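Local coordinates for protein CurJ (Moorea producens 3L, PDB 5TZ6) that probably performs vinylogous dehydration as a polyketide synthase dehydratase domain in curacin biosynthesis, and is seen here as an inactive mutant bound to a hydroxy-methylheptenoic acid, at residues Ser53-Leu58 against Glu74-Pro79; Leu206-Thr209 against Leu213-Thr216; Ile226-Asp231 against Cys261-Ser266. The protein carries 1 engineered substitution. One frame throughout, in Å; residues are numbered along the deposited sequence.

Interaction 1: Ser53-Leu58 against Glu74-Pro79; sequences SHISLL and EDILFP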
ATOM      1  N   SER A  53      -1.552  19.062 -11.639  1.00 49.25           N
ATOM      2  CA  SER A  53      -1.730  17.619 -11.593  1.00 45.09           C
ATOM      3  C   SER A  53      -1.765  17.127 -10.156  1.00 50.73           C
ATOM      4  O   SER A  53      -2.632  16.331  -9.784  1.00 62.40           O
ATOM      5  CB  SER A  53      -0.612  16.924 -12.364  1.00 52.61           C
ATOM      6  OG  SER A  53      -0.669  15.522 -12.161  1.00 69.45           O
ATOM      7  N   HIS A  54      -0.815  17.582  -9.332  1.00 46.15           N
ATOM      8  CA  HIS A  54      -0.816  17.198  -7.923  1.00 48.81           C
ATOM      9  C   HIS A  54      -2.095  17.636  -7.221  1.00 46.72           C
ATOM     10  O   HIS A  54      -2.564  16.950  -6.305  1.00 56.68           O
ATOM     11  CB  HIS A  54       0.418  17.767  -7.228  1.00 41.16           C
ATOM     12  CG  HIS A  54       1.701  17.361  -7.882  1.00 54.24           C
ATOM     13  ND1 HIS A  54       2.521  18.256  -8.533  1.00 54.82           N
ATOM     14  CD2 HIS A  54       2.279  16.144  -8.027  1.00 54.29           C
ATOM     15  CE1 HIS A  54       3.561  17.612  -9.033  1.00 60.29           C
ATOM     16  NE2 HIS A  54       3.437  16.329  -8.740  1.00 57.05           N
ATOM     17  N   ILE A  55      -2.677  18.765  -7.638  1.00 35.86           N
ATOM     18  CA  ILE A  55      -3.969  19.171  -7.088  1.00 42.05           C
ATOM     19  C   ILE A  55      -5.039  18.140  -7.434  1.00 46.70           C
ATOM     20  O   ILE A  55      -5.803  17.690  -6.569  1.00 54.12           O
ATOM     21  CB  ILE A  55      -4.346  20.576  -7.588  1.00 46.81           C
ATOM     22  CG1 ILE A  55      -3.298  21.593  -7.114  1.00 48.98           C
ATOM     23  CG2 ILE A  55      -5.769  20.938  -7.184  1.00 38.26           C
ATOM     24  CD1 ILE A  55      -3.776  23.021  -7.115  1.00 50.04           C
ATOM     25  N   SER A  56      -5.107  17.747  -8.705  1.00 54.25           N
ATOM     26  CA  SER A  56      -6.060  16.715  -9.104  1.00 50.94           C
ATOM     27  C   SER A  56      -5.828  15.415  -8.330  1.00 48.48           C
ATOM     28  O   SER A  56      -6.784  14.739  -7.919  1.00 56.21           O
ATOM     29  CB  SER A  56      -5.962  16.507 -10.619  1.00 45.32           C
ATOM     30  OG  SER A  56      -6.666  15.360 -11.045  1.00 65.14           O
ATOM     31  N   LEU A  57      -4.561  15.081  -8.070  1.00 43.54           N
ATOM     32  CA  LEU A  57      -4.229  13.874  -7.318  1.00 43.07           C
ATOM     33  C   LEU A  57      -4.738  13.957  -5.883  1.00 52.88           C
ATOM     34  O   LEU A  57      -5.255  12.969  -5.334  1.00 53.23           O
ATOM     35  CB  LEU A  57      -2.719  13.650  -7.347  1.00 43.72           C
ATOM     36  CG  LEU A  57      -2.132  12.415  -6.664  1.00 56.46           C
ATOM     37  CD1 LEU A  57      -2.711  11.145  -7.254  1.00 60.69           C
ATOM     38  CD2 LEU A  57      -0.616  12.422  -6.809  1.00 56.89           C
ATOM     39  N   LEU A  58      -4.608  15.129  -5.258  1.00 45.70           N
ATOM     40  CA  LEU A  58      -5.112  15.264  -3.896  1.00 48.68           C
ATOM     41  C   LEU A  58      -6.633  15.223  -3.870  1.00 51.79           C
ATOM     42  O   LEU A  58      -7.222  14.660  -2.945  1.00 53.97           O
ATOM     43  CB  LEU A  58      -4.583  16.540  -3.254  1.00 43.35           C
ATOM     44  CG  LEU A  58      -3.106  16.379  -2.888  1.00 54.20           C
ATOM     45  CD1 LEU A  58      -2.371  17.710  -2.909  1.00 57.50           C
ATOM     46  CD2 LEU A  58      -2.978  15.700  -1.531  1.00 59.03           C
ATOM     47  N   GLU A  74      -5.438  23.951   1.192  1.00 52.08           N
ATOM     48  CA  GLU A  74      -5.004  25.266   1.634  1.00 59.81           C
ATOM     49  C   GLU A  74      -3.494  25.308   1.809  1.00 53.37           C
ATOM     50  O   GLU A  74      -2.845  24.286   2.051  1.00 42.11           O
ATOM     51  CB  GLU A  74      -5.681  25.685   2.948  1.00 58.01           C
ATOM     52  CG  GLU A  74      -7.143  26.035   2.818  1.00 93.14           C
ATOM     53  CD  GLU A  74      -7.826  26.131   4.165  1.00105.69           C
ATOM     54  OE1 GLU A  74      -7.986  25.086   4.831  1.00 98.72           O
ATOM     55  OE2 GLU A  74      -8.183  27.257   4.573  1.00107.54           O
ATOM     56  N   ASP A  75      -2.948  26.516   1.687  1.00 50.49           N
ATOM     57  CA  ASP A  75      -1.520  26.767   1.850  1.00 52.65           C
ATOM     58  C   ASP A  75      -0.688  25.779   1.038  1.00 43.55           C
ATOM     59  O   ASP A  75       0.197  25.093   1.557  1.00 44.22           O
ATOM     60  CB  ASP A  75      -1.145  26.730   3.329  1.00 62.46           C
ATOM     61  CG  ASP A  75      -1.997  27.669   4.155  1.00 85.86           C
ATOM     62  OD1 ASP A  75      -2.353  28.752   3.641  1.00 87.51           O
ATOM     63  OD2 ASP A  75      -2.326  27.321   5.310  1.00109.70           O
ATOM     64  N   ILE A  76      -0.993  25.709  -0.256  1.00 39.56           N
ATOM     65  CA  ILE A  76      -0.299  24.818  -1.177  1.00 44.07           C
ATOM     66  C   ILE A  76       1.034  25.430  -1.582  1.00 48.44           C
ATOM     67  O   ILE A  76       1.100  26.605  -1.965  1.00 42.05           O
ATOM     68  CB  ILE A  76      -1.162  24.551  -2.421  1.00 43.72           C
ATOM     69  CG1 ILE A  76      -2.548  24.040  -2.022  1.00 42.88           C
ATOM     70  CG2 ILE A  76      -0.451  23.596  -3.369  1.00 38.39           C
ATOM     71  CD1 ILE A  76      -3.551  24.092  -3.150  1.00 44.46           C
ATOM     72  N   LEU A  77       2.092  24.623  -1.548  1.00 50.70           N
ATOM     73  CA  LEU A  77       3.375  24.995  -2.126  1.00 42.44           C
ATOM     74  C   LEU A  77       3.869  23.847  -2.993  1.00 46.43           C
ATOM     75  O   LEU A  77       3.526  22.682  -2.761  1.00 41.32           O
ATOM     76  CB  LEU A  77       4.408  25.332  -1.043  1.00 37.77           C
ATOM     77  CG  LEU A  77       4.129  26.647  -0.314  1.00 38.70           C
ATOM     78  CD1 LEU A  77       5.012  26.813   0.930  1.00 39.95           C
ATOM     79  CD2 LEU A  77       4.261  27.834  -1.271  1.00 39.43           C
ATOM     80  N   PHE A  78       4.678  24.185  -4.000  1.00 40.11           N
ATOM     81  CA  PHE A  78       5.257  23.217  -4.932  1.00 47.10           C
ATOM     82  C   PHE A  78       6.777  23.278  -4.811  1.00 50.20           C
ATOM     83  O   PHE A  78       7.444  23.961  -5.600  1.00 50.81           O
ATOM     84  CB  PHE A  78       4.798  23.503  -6.361  1.00 46.30           C
ATOM     85  CG  PHE A  78       3.301  23.526  -6.519  1.00 49.58           C
ATOM     86  CD1 PHE A  78       2.562  22.354  -6.465  1.00 51.13           C
ATOM     87  CD2 PHE A  78       2.633  24.719  -6.727  1.00 50.38           C
ATOM     88  CE1 PHE A  78       1.180  22.377  -6.608  1.00 46.57           C
ATOM     89  CE2 PHE A  78       1.254  24.748  -6.877  1.00 53.16           C
ATOM     90  CZ  PHE A  78       0.525  23.574  -6.821  1.00 42.80           C
ATOM     91  N   PRO A  79       7.360  22.595  -3.825  1.00 52.14           N
ATOM     92  CA  PRO A  79       8.809  22.759  -3.593  1.00 43.51           C
ATOM     93  C   PRO A  79       9.687  22.360  -4.772  1.00 49.63           C
ATOM     94  O   PRO A  79      10.702  23.021  -5.025  1.00 53.86           O
ATOM     95  CB  PRO A  79       9.073  21.872  -2.368  1.00 48.83           C
ATOM     96  CG  PRO A  79       7.732  21.677  -1.719  1.00 41.25           C
ATOM     97  CD  PRO A  79       6.725  21.713  -2.831  1.00 42.84           C
TER
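Ile-55 meets Ile-76 and Phe-78 where the long helix 51-65 of a hot-dog fold lies against the antiparallel sheet it packs into. The evidence for close packing is confined to side-chain ends: the nearest alpha carbons, those of Ile-55 and Ile-76, stand 9.0 Å apart, and no hydrogen bond joins the two segments. Ile-76 sends its CB toward the helix, whereas the CB of Ile-55 leaves its backbone without aiming at the strand, and the rest of the side chain closes the distance. In both isoleucines CG1 lies beside the backbone N and anti to the carbonyl carbon (chi1 -62° in Ile-55, -54° in Ile-76), and the second torsion extends CD1 outward. The two chains cross at about a right angle and touch at their ends, CD1 of Ile-55 lying 4.1 Å from CD1 of Ile-76. Ile-245 of strand 239-250 touches both isoleucines, continuing this buried apolar patch.

The far side of 74-79 is looser and solvent-facing. Asp-75, Leu-77 and Pro-79 are exposed and make no contact with the helix. At Asp-75 the backbone takes left-handed angles, and Asp-75 and Ile-76 together face Ile-245 as a G1 beta bulge, where the strand turns a corner. Phe-78, only partly exposed, borders the two regions. Its ring receives the helix at an edge, near the ring plane, with CG1 of Ile-55 4.3 Å from CZ of Phe-78.

Interaction 2: Leu206-Thr209 against Leu213-Thr216; sequences LNTT and LHPT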
ATOM      1  N   LEU A 206     -10.834  11.133 -22.625  1.00 98.48           N
ATOM      2  CA  LEU A 206     -12.084  10.381 -22.637  1.00108.33           C
ATOM      3  C   LEU A 206     -12.586   9.890 -21.288  1.00117.89           C
ATOM      4  O   LEU A 206     -13.729   9.426 -21.223  1.00120.22           O
ATOM      5  CB  LEU A 206     -11.954   9.163 -23.562  1.00107.74           C
ATOM      6  CG  LEU A 206     -11.587   9.476 -25.009  1.00103.22           C
ATOM      7  CD1 LEU A 206     -11.594   8.200 -25.829  1.00111.23           C
ATOM      8  CD2 LEU A 206     -12.538  10.509 -25.591  1.00 99.63           C
ATOM      9  N   ASN A 207     -11.798   9.975 -20.215  1.00123.38           N
ATOM     10  CA  ASN A 207     -12.180   9.366 -18.946  1.00131.69           C
ATOM     11  C   ASN A 207     -12.516  10.395 -17.870  1.00132.35           C
ATOM     12  O   ASN A 207     -12.480  10.067 -16.679  1.00129.43           O
ATOM     13  CB  ASN A 207     -11.088   8.418 -18.445  1.00133.40           C
ATOM     14  CG  ASN A 207      -9.744   9.096 -18.301  1.00134.58           C
ATOM     15  OD1 ASN A 207      -9.565  10.246 -18.706  1.00132.73           O
ATOM     16  ND2 ASN A 207      -8.785   8.386 -17.717  1.00137.65           N
ATOM     17  N   THR A 208     -12.843  11.631 -18.257  1.00119.42           N
ATOM     18  CA  THR A 208     -13.085  12.683 -17.272  1.00110.26           C
ATOM     19  C   THR A 208     -14.157  12.309 -16.253  1.00105.55           C
ATOM     20  O   THR A 208     -14.326  13.034 -15.264  1.00 99.86           O
ATOM     21  CB  THR A 208     -13.482  13.989 -17.969  1.00 99.79           C
ATOM     22  OG1 THR A 208     -14.405  13.712 -19.028  1.00 99.59           O
ATOM     23  CG2 THR A 208     -12.255  14.679 -18.551  1.00 93.48           C
ATOM     24  N   THR A 209     -14.886  11.209 -16.467  1.00106.05           N
ATOM     25  CA  THR A 209     -15.964  10.845 -15.557  1.00106.45           C
ATOM     26  C   THR A 209     -15.431  10.299 -14.241  1.00114.02           C
ATOM     27  O   THR A 209     -16.042  10.522 -13.190  1.00120.72           O
ATOM     28  CB  THR A 209     -16.889   9.823 -16.215  1.00104.17           C
ATOM     29  OG1 THR A 209     -18.143  10.445 -16.526  1.00100.13           O
ATOM     30  CG2 THR A 209     -17.122   8.630 -15.294  1.00105.52           C
ATOM     31  N   LEU A 213     -11.454  16.448 -10.936  1.00 59.09           N
ATOM     32  CA  LEU A 213     -11.042  17.460 -11.902  1.00 55.94           C
ATOM     33  C   LEU A 213      -9.807  16.945 -12.616  1.00 57.71           C
ATOM     34  O   LEU A 213      -8.773  16.718 -11.981  1.00 55.60           O
ATOM     35  CB  LEU A 213     -10.742  18.807 -11.239  1.00 54.41           C
ATOM     36  CG  LEU A 213     -11.903  19.651 -10.731  1.00 64.39           C
ATOM     37  CD1 LEU A 213     -11.382  20.996 -10.263  1.00 62.53           C
ATOM     38  CD2 LEU A 213     -12.952  19.827 -11.819  1.00 60.86           C
ATOM     39  N   HIS A 214      -9.919  16.756 -13.925  1.00 61.97           N
ATOM     40  CA  HIS A 214      -8.807  16.237 -14.698  1.00 43.28           C
ATOM     41  C   HIS A 214      -7.586  17.138 -14.526  1.00 47.67           C
ATOM     42  O   HIS A 214      -7.721  18.368 -14.482  1.00 48.35           O
ATOM     43  CB  HIS A 214      -9.186  16.139 -16.175  1.00 45.82           C
ATOM     44  CG  HIS A 214      -8.318  15.205 -16.962  1.00 55.64           C
ATOM     45  ND1 HIS A 214      -7.082  15.572 -17.449  1.00 55.29           N
ATOM     46  CD2 HIS A 214      -8.511  13.922 -17.352  1.00 57.73           C
ATOM     47  CE1 HIS A 214      -6.548  14.554 -18.101  1.00 55.21           C
ATOM     48  NE2 HIS A 214      -7.396  13.540 -18.058  1.00 57.92           N
ATOM     49  N   PRO A 215      -6.392  16.570 -14.376  1.00 43.20           N
ATOM     50  CA  PRO A 215      -5.201  17.427 -14.256  1.00 37.97           C
ATOM     51  C   PRO A 215      -5.150  18.516 -15.316  1.00 55.29           C
ATOM     52  O   PRO A 215      -4.833  19.670 -14.993  1.00 54.24           O
ATOM     53  CB  PRO A 215      -4.039  16.436 -14.387  1.00 42.51           C
ATOM     54  CG  PRO A 215      -4.607  15.102 -14.000  1.00 40.37           C
ATOM     55  CD  PRO A 215      -6.077  15.133 -14.321  1.00 47.29           C
ATOM     56  N   THR A 216      -5.487  18.188 -16.571  1.00 52.03           N
ATOM     57  CA  THR A 216      -5.383  19.167 -17.650  1.00 39.59           C
ATOM     58  C   THR A 216      -6.397  20.292 -17.496  1.00 51.02           C
ATOM     59  O   THR A 216      -6.145  21.415 -17.949  1.00 51.25           O
ATOM     60  CB  THR A 216      -5.555  18.489 -19.014  1.00 48.91           C
ATOM     61  OG1 THR A 216      -6.835  17.846 -19.093  1.00 50.47           O
ATOM     62  CG2 THR A 216      -4.455  17.462 -19.246  1.00 48.83           C
TER
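His-214 presents its imidazole to Thr-208 and Asn-207 of the preceding loop, and both of these side chains cross it at about a right angle. Methyl CG2 of Thr-208 approaches obliquely, 4.0 Å from CD2 of His-214 and 4.1 Å from its CB. Asn-207 comes in at the ring edge, near the plane, its amide turned 59° from the imidazole. Its OD1 stays 4.0 Å from NE2 of His-214, a polar approach without a hydrogen bond, and Asn-207 is poorly ordered, which makes this the less certain half of the contact.

The ring's orientation is fixed through its other nitrogen. With CG of His-214 anti to the backbone N (chi1 -160°), ND1 turns back to accept from Thr-216 N at 3.2 Å. The donor lies in the ring plane and the bond is fairly straight (162°); His-214 sits at the N-cap position of helix 215-223, and this is its capping bond. Replacing the histidine with alanine would probably leave Thr-216 N without its capping acceptor and open a gap beside the Thr-208 methyl.

Phe-37 meets the imidazole edge-to-face, Tyr-211 packs against it at a slant, and Leu-213 just before it reaches helix 51-65 and strands 239-250 and 288-300.

Interaction 3: Ile226-Asp231 against Cys261-Ser266; sequences IALVLD and CYTCGS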
ATOM      1  N   ILE A 226      -2.265  33.699 -17.930  1.00 55.55           N
ATOM      2  CA  ILE A 226      -1.356  34.148 -18.974  1.00 48.45           C
ATOM      3  C   ILE A 226      -2.013  35.239 -19.803  1.00 52.97           C
ATOM      4  O   ILE A 226      -1.328  36.112 -20.350  1.00 51.60           O
ATOM      5  CB  ILE A 226      -0.933  32.957 -19.856  1.00 47.26           C
ATOM      6  CG1 ILE A 226      -0.015  32.008 -19.084  1.00 46.81           C
ATOM      7  CG2 ILE A 226      -0.286  33.448 -21.156  1.00 43.41           C
ATOM      8  CD1 ILE A 226       1.225  32.676 -18.518  1.00 55.34           C
ATOM      9  N   ALA A 227      -3.346  35.217 -19.902  1.00 51.18           N
ATOM     10  CA  ALA A 227      -4.062  36.175 -20.737  1.00 55.71           C
ATOM     11  C   ALA A 227      -4.043  37.589 -20.176  1.00 57.28           C
ATOM     12  O   ALA A 227      -4.411  38.524 -20.894  1.00 69.38           O
ATOM     13  CB  ALA A 227      -5.508  35.718 -20.941  1.00 53.46           C
ATOM     14  N   LEU A 228      -3.610  37.774 -18.934  1.00 52.79           N
ATOM     15  CA  LEU A 228      -3.484  39.104 -18.358  1.00 53.74           C
ATOM     16  C   LEU A 228      -2.063  39.648 -18.421  1.00 58.33           C
ATOM     17  O   LEU A 228      -1.817  40.746 -17.915  1.00 64.18           O
ATOM     18  CB  LEU A 228      -3.962  39.093 -16.903  1.00 56.75           C
ATOM     19  CG  LEU A 228      -5.313  38.430 -16.655  1.00 58.15           C
ATOM     20  CD1 LEU A 228      -5.565  38.298 -15.165  1.00 59.66           C
ATOM     21  CD2 LEU A 228      -6.432  39.227 -17.313  1.00 65.05           C
ATOM     22  N   VAL A 229      -1.127  38.910 -19.019  1.00 61.15           N
ATOM     23  CA  VAL A 229       0.272  39.321 -19.054  1.00 69.05           C
ATOM     24  C   VAL A 229       0.850  39.166 -20.458  1.00 73.83           C
ATOM     25  O   VAL A 229       2.069  39.064 -20.630  1.00 78.05           O
ATOM     26  CB  VAL A 229       1.097  38.515 -18.033  1.00 67.21           C
ATOM     27  CG1 VAL A 229       0.514  38.673 -16.639  1.00 57.96           C
ATOM     28  CG2 VAL A 229       1.132  37.056 -18.430  1.00 67.98           C
ATOM     29  N   LEU A 230      -0.018  39.153 -21.473  1.00 67.72           N
ATOM     30  CA  LEU A 230       0.454  38.963 -22.842  1.00 58.64           C
ATOM     31  C   LEU A 230       1.322  40.123 -23.316  1.00 66.37           C
ATOM     32  O   LEU A 230       2.150  39.948 -24.218  1.00 74.34           O
ATOM     33  CB  LEU A 230      -0.733  38.774 -23.789  1.00 55.95           C
ATOM     34  CG  LEU A 230      -1.550  37.493 -23.626  1.00 59.59           C
ATOM     35  CD1 LEU A 230      -2.741  37.491 -24.566  1.00 56.68           C
ATOM     36  CD2 LEU A 230      -0.665  36.287 -23.887  1.00 58.12           C
ATOM     37  N   ASP A 231       1.131  41.313 -22.746  1.00 56.50           N
ATOM     38  CA  ASP A 231       1.824  42.509 -23.228  1.00116.18           C
ATOM     39  C   ASP A 231       3.235  42.659 -22.663  1.00 96.59           C
ATOM     40  O   ASP A 231       4.136  43.138 -23.362  1.00 94.10           O
ATOM     41  CB  ASP A 231       0.999  43.750 -22.884  1.00114.78           C
ATOM     42  CG  ASP A 231       0.690  43.853 -21.395  1.00132.35           C
ATOM     43  OD1 ASP A 231       0.376  42.814 -20.771  1.00131.30           O
ATOM     44  OD2 ASP A 231       0.768  44.972 -20.846  1.00143.00           O
ATOM     45  N   CYS A 261     -14.366  29.822 -17.160  1.00 62.87           N
ATOM     46  CA  CYS A 261     -13.320  30.120 -16.191  1.00 60.47           C
ATOM     47  C   CYS A 261     -13.128  31.627 -16.106  1.00 64.88           C
ATOM     48  O   CYS A 261     -12.666  32.250 -17.067  1.00 81.46           O
ATOM     49  CB  CYS A 261     -12.009  29.434 -16.566  1.00 63.14           C
ATOM     50  SG  CYS A 261     -10.683  29.839 -15.430  1.00 71.57           S
ATOM     51  N   TYR A 262     -13.445  32.206 -14.954  1.00 57.90           N
ATOM     52  CA  TYR A 262     -13.309  33.636 -14.717  1.00 52.07           C
ATOM     53  C   TYR A 262     -12.121  33.878 -13.801  1.00 54.79           C
ATOM     54  O   TYR A 262     -12.003  33.245 -12.753  1.00 58.73           O
ATOM     55  CB  TYR A 262     -14.585  34.205 -14.101  1.00 58.80           C
ATOM     56  CG  TYR A 262     -14.502  35.665 -13.710  1.00 69.94           C
ATOM     57  CD1 TYR A 262     -14.213  36.642 -14.653  1.00 67.68           C
ATOM     58  CD2 TYR A 262     -14.749  36.068 -12.400  1.00 69.49           C
ATOM     59  CE1 TYR A 262     -14.146  37.977 -14.300  1.00 74.04           C
ATOM     60  CE2 TYR A 262     -14.688  37.402 -12.037  1.00 70.65           C
ATOM     61  CZ  TYR A 262     -14.385  38.352 -12.991  1.00 79.82           C
ATOM     62  OH  TYR A 262     -14.321  39.681 -12.638  1.00 83.02           O
ATOM     63  N   THR A 263     -11.235  34.778 -14.204  1.00 64.06           N
ATOM     64  CA  THR A 263     -10.009  35.053 -13.471  1.00 58.29           C
ATOM     65  C   THR A 263      -9.854  36.555 -13.322  1.00 60.50           C
ATOM     66  O   THR A 263     -10.195  37.312 -14.235  1.00 67.42           O
ATOM     67  CB  THR A 263      -8.767  34.489 -14.188  1.00 63.59           C
ATOM     68  OG1 THR A 263      -8.866  33.063 -14.301  1.00 68.50           O
ATOM     69  CG2 THR A 263      -7.501  34.850 -13.426  1.00 63.80           C
ATOM     70  N   CYS A 264      -9.353  36.987 -12.170  1.00 58.42           N
ATOM     71  CA  CYS A 264      -8.985  38.387 -12.002  1.00 63.33           C
ATOM     72  C   CYS A 264      -7.740  38.463 -11.138  1.00 60.38           C
ATOM     73  O   CYS A 264      -7.503  37.602 -10.293  1.00 61.71           O
ATOM     74  CB  CYS A 264     -10.121  39.222 -11.395  1.00 79.63           C
ATOM     75  SG  CYS A 264     -11.114  38.360 -10.178  1.00101.17           S
ATOM     76  N   GLY A 265      -6.934  39.484 -11.372  1.00 64.45           N
ATOM     77  CA  GLY A 265      -5.675  39.595 -10.666  1.00 65.87           C
ATOM     78  C   GLY A 265      -4.746  40.570 -11.352  1.00 75.76           C
ATOM     79  O   GLY A 265      -5.060  41.146 -12.396  1.00 79.14           O
ATOM     80  N   SER A 266      -3.584  40.747 -10.731  1.00 82.96           N
ATOM     81  CA  SER A 266      -2.586  41.671 -11.250  1.00 84.79           C
ATOM     82  C   SER A 266      -1.236  41.346 -10.629  1.00 83.32           C
ATOM     83  O   SER A 266      -1.121  40.495  -9.743  1.00 82.46           O
ATOM     84  CB  SER A 266      -2.979  43.125 -10.974  1.00 96.33           C
ATOM     85  OG  SER A 266      -3.126  43.354  -9.583  1.00101.78           O
TER
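Leu-228 takes chi1 -49°, which places CG beside its backbone N, and chi2 171°, which extends CD1 away from the loop toward Thr-263 and Gly-265. On Thr-263, chi1 of -61° sets CG2 opposite the backbone N and turns it to the same leucine methyl. The resulting apolar approach, CD1 of Leu-228 to CG2 of Thr-263, measures 4.3 Å, a light touch.

Farther along the strand the same CD1 lies 4.0 Å from the carbonyl O of Gly-265, so one methyl accounts for every close approach between the segments. Gly-265 has a nearly fully extended backbone, in which a CB would press against the carbonyl O of Cys-264, a shape that a residue with a side chain could hardly adopt. The hydroxyl of Thr-263 is engaged separately, OG1 hydrogen-bonding Ser-224 OG just ahead of the loop. Around Leu-228 the cover is completed by Val-195 and Phe-275 from the strands flanking 258-267.

Leu-228 alone thus reaches 261-266, while Ala-227 and Val-229 touch the flanking strands. A long helix wrapped by an antiparallel sheet is the hallmark of the hot-dog fold; here, in the second hot-dog family region of the dehydratase, the loop after helix 215-223 packs on that sheet.

In the fold
The three contacts follow one another along the chain, each closing before the next opens. Interaction 1 belongs to the first hot-dog family region, interactions 2 and 3 to the second. The centres of interactions 1 and 2 are about 17 Å apart, yet their segments touch: Ser-56 OG lies 2.7 Å from Leu-213 O, a probable hydrogen bond that ties helix 51-65 to the turn leading into helix 215-223. Interaction 3 stands off, its centre about 21 Å from that of interaction 1 and 24 Å from that of interaction 2, though interactions 1 and 3 reach the same antiparallel sheet, nearest atoms about 13 Å apart. Interactions 2 and 3 fall at the two ends of helix 215-223, which supplies Asp-219 to the ligand pocket.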